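4-alpha-glucanotransferase (Aquifex aeolicus, PDB 1TZ7) is an amylomaltase, also called disproportionating enzyme or D-enzyme, a 4-alpha-glucanotransferase built round a parallel eight-stranded beta/alpha barrel. Local coordinates at residues L28-I39 with W479-Y487. Sequence-based numbering, arbitrary orientation.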
ATOM      1  N   LEU A  28       3.863  -0.286   9.342  1.00 27.30           N
ATOM      2  CA  LEU A  28       3.507  -1.670   9.634  1.00 27.12           C
ATOM      3  C   LEU A  28       2.259  -2.060   8.856  1.00 29.56           C
ATOM      4  O   LEU A  28       1.190  -1.501   9.069  1.00 28.20           O
ATOM      5  CB  LEU A  28       3.250  -1.849  11.137  1.00 26.68           C
ATOM      6  CG  LEU A  28       2.825  -3.257  11.573  1.00 29.37           C
ATOM      7  CD1 LEU A  28       4.006  -4.218  11.499  1.00 27.78           C
ATOM      8  CD2 LEU A  28       2.243  -3.229  12.979  1.00 33.10           C
ATOM      9  N   HIS A  29       2.401  -3.016   7.953  1.00 28.26           N
ATOM     10  CA  HIS A  29       1.269  -3.513   7.180  1.00 26.95           C
ATOM     11  C   HIS A  29       0.387  -4.403   8.034  1.00 27.57           C
ATOM     12  O   HIS A  29       0.862  -5.077   8.956  1.00 24.45           O
ATOM     13  CB  HIS A  29       1.767  -4.289   5.976  1.00 29.02           C
ATOM     14  CG  HIS A  29       0.712  -4.579   4.949  1.00 34.41           C
ATOM     15  ND1 HIS A  29      -0.087  -3.599   4.400  1.00 33.87           N
ATOM     16  CD2 HIS A  29       0.349  -5.738   4.352  1.00 34.14           C
ATOM     17  CE1 HIS A  29      -0.902  -4.148   3.515  1.00 38.67           C
ATOM     18  NE2 HIS A  29      -0.659  -5.443   3.469  1.00 34.96           N
ATOM     19  N   VAL A  30      -0.900  -4.406   7.720  1.00 24.34           N
ATOM     20  CA  VAL A  30      -1.879  -5.163   8.486  1.00 23.71           C
ATOM     21  C   VAL A  30      -1.487  -6.647   8.593  1.00 27.70           C
ATOM     22  O   VAL A  30      -1.690  -7.266   9.625  1.00 23.92           O
ATOM     23  CB  VAL A  30      -3.300  -5.036   7.859  1.00 24.69           C
ATOM     24  CG1 VAL A  30      -4.297  -5.902   8.602  1.00 24.13           C
ATOM     25  CG2 VAL A  30      -3.762  -3.560   7.863  1.00 32.06           C
ATOM     26  N   THR A  31      -0.919  -7.201   7.515  1.00 27.87           N
ATOM     27  CA  THR A  31      -0.574  -8.636   7.477  1.00 25.07           C
ATOM     28  C   THR A  31       0.451  -8.993   8.546  1.00 22.75           C
ATOM     29  O   THR A  31       0.482 -10.120   9.023  1.00 21.76           O
ATOM     30  CB  THR A  31      -0.020  -9.041   6.087  1.00 31.32           C
ATOM     31  OG1 THR A  31       1.122  -8.237   5.760  1.00 20.27           O
ATOM     32  CG2 THR A  31      -1.029  -8.748   4.979  1.00 20.60           C
ATOM     33  N   SER A  32       1.291  -8.024   8.910  1.00 25.43           N
ATOM     34  CA  SER A  32       2.399  -8.262   9.840  1.00 25.36           C
ATOM     35  C   SER A  32       1.944  -8.318  11.308  1.00 24.16           C
ATOM     36  O   SER A  32       2.707  -8.736  12.179  1.00 25.39           O
ATOM     37  CB  SER A  32       3.473  -7.183   9.671  1.00 28.00           C
ATOM     38  OG  SER A  32       4.006  -7.203   8.364  1.00 28.86           O
ATOM     39  N   LEU A  33       0.706  -7.902  11.571  1.00 28.28           N
ATOM     40  CA  LEU A  33       0.112  -8.020  12.920  1.00 27.93           C
ATOM     41  C   LEU A  33       0.111  -9.487  13.361  1.00 28.21           C
ATOM     42  O   LEU A  33      -0.115 -10.380  12.543  1.00 27.07           O
ATOM     43  CB  LEU A  33      -1.334  -7.503  12.915  1.00 30.05           C
ATOM     44  CG  LEU A  33      -1.694  -6.060  13.338  1.00 31.66           C
ATOM     45  CD1 LEU A  33      -0.583  -5.201  13.883  1.00 25.15           C
ATOM     46  CD2 LEU A  33      -2.612  -5.324  12.356  1.00 29.03           C
ATOM     47  N   PRO A  34       0.360  -9.734  14.655  1.00 27.53           N
ATOM     48  CA  PRO A  34       0.450 -11.105  15.183  1.00 24.22           C
ATOM     49  C   PRO A  34      -0.917 -11.738  15.527  1.00 26.21           C
ATOM     50  O   PRO A  34      -1.090 -12.270  16.624  1.00 23.13           O
ATOM     51  CB  PRO A  34       1.292 -10.925  16.448  1.00 27.34           C
ATOM     52  CG  PRO A  34       0.950  -9.548  16.936  1.00 26.19           C
ATOM     53  CD  PRO A  34       0.601  -8.723  15.702  1.00 28.94           C
ATOM     54  N   SER A  35      -1.858 -11.689  14.592  1.00 25.50           N
ATOM     55  CA  SER A  35      -3.177 -12.276  14.802  1.00 24.00           C
ATOM     56  C   SER A  35      -3.108 -13.802  14.686  1.00 32.52           C
ATOM     57  O   SER A  35      -2.205 -14.337  14.049  1.00 22.70           O
ATOM     58  CB  SER A  35      -4.172 -11.720  13.786  1.00 29.90           C
ATOM     59  OG  SER A  35      -4.183 -10.302  13.811  1.00 29.16           O
ATOM     60  N   PRO A  36      -4.065 -14.498  15.307  1.00 32.03           N
ATOM     61  CA  PRO A  36      -3.946 -15.940  15.530  1.00 34.00           C
ATOM     62  C   PRO A  36      -4.363 -16.820  14.338  1.00 31.19           C
ATOM     63  O   PRO A  36      -4.319 -18.036  14.471  1.00 25.05           O
ATOM     64  CB  PRO A  36      -4.890 -16.191  16.731  1.00 29.33           C
ATOM     65  CG  PRO A  36      -5.572 -14.835  17.020  1.00 33.43           C
ATOM     66  CD  PRO A  36      -5.317 -13.962  15.855  1.00 35.16           C
ATOM     67  N   TYR A  37      -4.756 -16.224  13.207  1.00 24.02           N
ATOM     68  CA  TYR A  37      -5.372 -17.008  12.116  1.00 28.82           C
ATOM     69  C   TYR A  37      -4.534 -17.010  10.825  1.00 29.15           C
ATOM     70  O   TYR A  37      -5.077 -17.000   9.714  1.00 26.99           O
ATOM     71  CB  TYR A  37      -6.794 -16.515  11.854  1.00 29.77           C
ATOM     72  CG  TYR A  37      -7.671 -16.624  13.074  1.00 31.46           C
ATOM     73  CD1 TYR A  37      -8.077 -17.866  13.545  1.00 28.64           C
ATOM     74  CD2 TYR A  37      -8.071 -15.493  13.774  1.00 25.43           C
ATOM     75  CE1 TYR A  37      -8.871 -17.980  14.671  1.00 44.71           C
ATOM     76  CE2 TYR A  37      -8.865 -15.594  14.903  1.00 35.78           C
ATOM     77  CZ  TYR A  37      -9.263 -16.845  15.347  1.00 37.71           C
ATOM     78  OH  TYR A  37     -10.053 -16.958  16.468  1.00 35.11           O
ATOM     79  N   GLY A  38      -3.209 -17.042  10.987  1.00 26.41           N
ATOM     80  CA  GLY A  38      -2.299 -17.295   9.878  1.00 24.41           C
ATOM     81  C   GLY A  38      -1.790 -16.020   9.244  1.00 26.03           C
ATOM     82  O   GLY A  38      -0.856 -16.041   8.457  1.00 19.02           O
ATOM     83  N   ILE A  39      -2.412 -14.905   9.598  1.00 26.57           N
ATOM     84  CA  ILE A  39      -2.088 -13.615   9.008  1.00 23.79           C
ATOM     85  C   ILE A  39      -2.665 -12.496   9.882  1.00 27.38           C
ATOM     86  O   ILE A  39      -3.614 -12.715  10.631  1.00 23.50           O
ATOM     87  CB  ILE A  39      -2.665 -13.533   7.555  1.00 24.64           C
ATOM     88  CG1 ILE A  39      -2.096 -12.330   6.817  1.00 26.69           C
ATOM     89  CG2 ILE A  39      -4.199 -13.474   7.580  1.00 22.44           C
ATOM     90  CD1 ILE A  39      -2.195 -12.448   5.306  1.00 29.30           C
ATOM     91  N   TRP A 479       6.377 -10.152   1.343  1.00 26.46           N
ATOM     92  CA  TRP A 479       5.141  -9.732   2.013  1.00 27.86           C
ATOM     93  C   TRP A 479       4.724 -10.697   3.108  1.00 26.13           C
ATOM     94  O   TRP A 479       3.561 -10.713   3.525  1.00 30.59           O
ATOM     95  CB  TRP A 479       4.002  -9.561   0.997  1.00 32.65           C
ATOM     96  CG  TRP A 479       4.439  -8.923  -0.277  1.00 26.43           C
ATOM     97  CD1 TRP A 479       4.568  -9.525  -1.490  1.00 32.38           C
ATOM     98  CD2 TRP A 479       4.813  -7.560  -0.464  1.00 25.61           C
ATOM     99  NE1 TRP A 479       4.999  -8.616  -2.427  1.00 28.54           N
ATOM    100  CE2 TRP A 479       5.161  -7.402  -1.824  1.00 27.63           C
ATOM    101  CE3 TRP A 479       4.894  -6.444   0.379  1.00 32.25           C
ATOM    102  CZ2 TRP A 479       5.576  -6.180  -2.358  1.00 32.35           C
ATOM    103  CZ3 TRP A 479       5.306  -5.232  -0.153  1.00 32.34           C
ATOM    104  CH2 TRP A 479       5.641  -5.112  -1.510  1.00 27.40           C
ATOM    105  N   ARG A 480       5.674 -11.489   3.589  1.00 28.50           N
ATOM    106  CA  ARG A 480       5.365 -12.570   4.495  1.00 28.90           C
ATOM    107  C   ARG A 480       5.715 -12.247   5.963  1.00 26.21           C
ATOM    108  O   ARG A 480       5.223 -12.908   6.868  1.00 24.95           O
ATOM    109  CB  ARG A 480       6.078 -13.855   4.046  1.00 29.71           C
ATOM    110  CG  ARG A 480       5.719 -14.284   2.585  1.00 40.79           C
ATOM    111  CD  ARG A 480       5.976 -15.759   2.265  1.00 40.10           C
ATOM    112  NE  ARG A 480       4.837 -16.552   2.522  1.00 56.21           N
ATOM    113  CZ  ARG A 480       4.110 -17.275   1.660  1.00 53.96           C
ATOM    114  NH1 ARG A 480       3.143 -17.968   2.180  1.00 42.07           N
ATOM    115  NH2 ARG A 480       4.264 -17.264   0.326  1.00 43.33           N
ATOM    116  N   TRP A 481       6.555 -11.237   6.196  1.00 24.80           N
ATOM    117  CA  TRP A 481       7.051 -10.988   7.557  1.00 26.72           C
ATOM    118  C   TRP A 481       5.925 -10.624   8.500  1.00 26.68           C
ATOM    119  O   TRP A 481       5.061  -9.821   8.166  1.00 24.17           O
ATOM    120  CB  TRP A 481       8.098  -9.879   7.598  1.00 29.86           C
ATOM    121  CG  TRP A 481       8.523  -9.585   9.020  1.00 32.39           C
ATOM    122  CD1 TRP A 481       9.352 -10.342   9.802  1.00 29.22           C
ATOM    123  CD2 TRP A 481       8.104  -8.484   9.836  1.00 28.47           C
ATOM    124  NE1 TRP A 481       9.487  -9.769  11.046  1.00 27.92           N
ATOM    125  CE2 TRP A 481       8.733  -8.627  11.093  1.00 34.48           C
ATOM    126  CE3 TRP A 481       7.266  -7.376   9.630  1.00 31.99           C
ATOM    127  CZ2 TRP A 481       8.551  -7.712  12.132  1.00 34.12           C
ATOM    128  CZ3 TRP A 481       7.090  -6.474  10.664  1.00 28.29           C
ATOM    129  CH2 TRP A 481       7.729  -6.649  11.899  1.00 30.64           C
ATOM    130  N   ARG A 482       5.951 -11.211   9.693  1.00 20.67           N
ATOM    131  CA  ARG A 482       5.024 -10.846  10.759  1.00 27.97           C
ATOM    132  C   ARG A 482       5.763 -10.649  12.069  1.00 28.75           C
ATOM    133  O   ARG A 482       6.814 -11.258  12.306  1.00 25.50           O
ATOM    134  CB  ARG A 482       3.961 -11.936  10.938  1.00 27.35           C
ATOM    135  CG  ARG A 482       3.111 -12.194   9.709  1.00 32.08           C
ATOM    136  CD  ARG A 482       1.672 -12.577  10.026  1.00 32.38           C
ATOM    137  NE  ARG A 482       1.580 -13.871  10.698  1.00 33.80           N
ATOM    138  CZ  ARG A 482       0.645 -14.192  11.593  1.00 27.61           C
ATOM    139  NH1 ARG A 482       0.648 -15.392  12.144  1.00 23.49           N
ATOM    140  NH2 ARG A 482      -0.292 -13.311  11.940  1.00 29.22           N
ATOM    141  N   ILE A 483       5.209  -9.802  12.921  1.00 24.54           N
ATOM    142  CA  ILE A 483       5.627  -9.719  14.313  1.00 23.74           C
ATOM    143  C   ILE A 483       5.431 -11.066  14.987  1.00 20.98           C
ATOM    144  O   ILE A 483       4.357 -11.664  14.886  1.00 23.79           O
ATOM    145  CB  ILE A 483       4.795  -8.628  15.054  1.00 25.08           C
ATOM    146  CG1 ILE A 483       5.090  -7.244  14.470  1.00 28.70           C
ATOM    147  CG2 ILE A 483       5.094  -8.647  16.544  1.00 29.30           C
ATOM    148  CD1 ILE A 483       4.001  -6.203  14.772  1.00 32.71           C
ATOM    149  N   LYS A 484       6.477 -11.542  15.674  1.00 25.94           N
ATOM    150  CA  LYS A 484       6.425 -12.815  16.405  1.00 36.88           C
ATOM    151  C   LYS A 484       6.664 -12.618  17.917  1.00 41.94           C
ATOM    152  O   LYS A 484       6.537 -13.561  18.698  1.00 49.01           O
ATOM    153  CB  LYS A 484       7.478 -13.789  15.854  1.00 36.54           C
ATOM    154  CG  LYS A 484       7.280 -14.172  14.395  1.00 43.17           C
ATOM    155  CD  LYS A 484       8.510 -14.906  13.840  1.00 49.95           C
ATOM    156  CE  LYS A 484       8.664 -14.692  12.339  1.00 64.88           C
ATOM    157  NZ  LYS A 484       9.087 -13.299  12.006  1.00 50.66           N
ATOM    158  N   GLU A 485       7.012 -11.393  18.313  1.00 37.04           N
ATOM    159  CA  GLU A 485       7.419 -11.111  19.695  1.00 36.57           C
ATOM    160  C   GLU A 485       6.485 -10.079  20.331  1.00 34.68           C
ATOM    161  O   GLU A 485       5.685  -9.452  19.643  1.00 26.18           O
ATOM    162  CB  GLU A 485       8.870 -10.596  19.726  1.00 33.95           C
ATOM    163  CG  GLU A 485       9.050  -9.194  19.128  1.00 36.33           C
ATOM    164  CD  GLU A 485      10.507  -8.854  18.843  1.00 53.04           C
ATOM    165  OE1 GLU A 485      11.137  -8.171  19.682  1.00 41.44           O
ATOM    166  OE2 GLU A 485      11.019  -9.263  17.781  1.00 55.54           O
ATOM    167  N   ASP A 486       6.597  -9.912  21.649  1.00 31.66           N
ATOM    168  CA  ASP A 486       5.844  -8.875  22.363  1.00 32.84           C
ATOM    169  C   ASP A 486       6.499  -7.509  22.156  1.00 28.78           C
ATOM    170  O   ASP A 486       7.423  -7.135  22.877  1.00 33.62           O
ATOM    171  CB  ASP A 486       5.764  -9.200  23.864  1.00 28.35           C
ATOM    172  CG  ASP A 486       4.904  -8.191  24.644  1.00 34.39           C
ATOM    173  OD1 ASP A 486       4.292  -7.298  24.014  1.00 27.56           O
ATOM    174  OD2 ASP A 486       4.790  -8.218  25.882  1.00 33.26           O
ATOM    175  N   TYR A 487       6.004  -6.770  21.167  1.00 29.61           N
ATOM    176  CA  TYR A 487       6.597  -5.490  20.781  1.00 31.44           C
ATOM    177  C   TYR A 487       6.309  -4.370  21.792  1.00 27.91           C
ATOM    178  O   TYR A 487       6.921  -3.308  21.723  1.00 29.79           O
ATOM    179  CB  TYR A 487       6.091  -5.065  19.391  1.00 30.38           C
ATOM    180  CG  TYR A 487       4.592  -4.895  19.312  1.00 29.36           C
ATOM    181  CD1 TYR A 487       3.773  -5.954  18.947  1.00 26.66           C
ATOM    182  CD2 TYR A 487       3.993  -3.674  19.605  1.00 26.50           C
ATOM    183  CE1 TYR A 487       2.398  -5.809  18.872  1.00 35.06           C
ATOM    184  CE2 TYR A 487       2.615  -3.517  19.535  1.00 27.87           C
ATOM    185  CZ  TYR A 487       1.823  -4.594  19.166  1.00 27.82           C
ATOM    186  OH  TYR A 487       0.453  -4.456  19.091  1.00 26.31           O
TER
HETATM  187  O   HOH W   1       3.110  -9.951   6.361  1.00 49.57           O
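The backbone oxygen of W481 is gripped twice: OG of S32 donates to W481 O over 2.8 Å, tilted 31° from the carbonyl plane, and a water donates to the same oxygen over 2.7 Å. That water also donates to W479 O and accepts from the hydroxyl of T31, so it stitches the 3-10 turn 30-32 to the start of 479-487. Two residues on, I483 N gives a fairly straight bond of 2.8 Å to S32 O.

Between W481 and I483, R482 sends its side chain along the loop 28-39, bending at chi2 and chi3 to carry the guanidinium in among backbone carbonyls. R482 NH2 reaches S35 O at 3.0 Å, nearly linear (170°), in the guanidinium plane and on a lone pair of the oxygen; the bond from the same nitrogen to L33 O is weak. The peptide joining G38 and I39 lies over one face of the group. NE is taken by G113 O, and the main-chain oxygens of S35 and G113 would offset part of the buried charge. Here the loop from barrel strand 23-27 to helix 44-56 meets the loop that precedes the last helix, 491-500.

Apolar contacts flank these bonds. L28, CG anti to its amide nitrogen (chi1 178°), brings CD1 within 3.8 Å of I483 CD1 and 3.9 Å of W481 CZ3, crossing both side chains at roughly right angles, while M457 touches both L28 and I483. Further along, the P34 ring packs on I483 CB and points CG at the edge of the Y487 ring, which itself meets F52 edge-to-face.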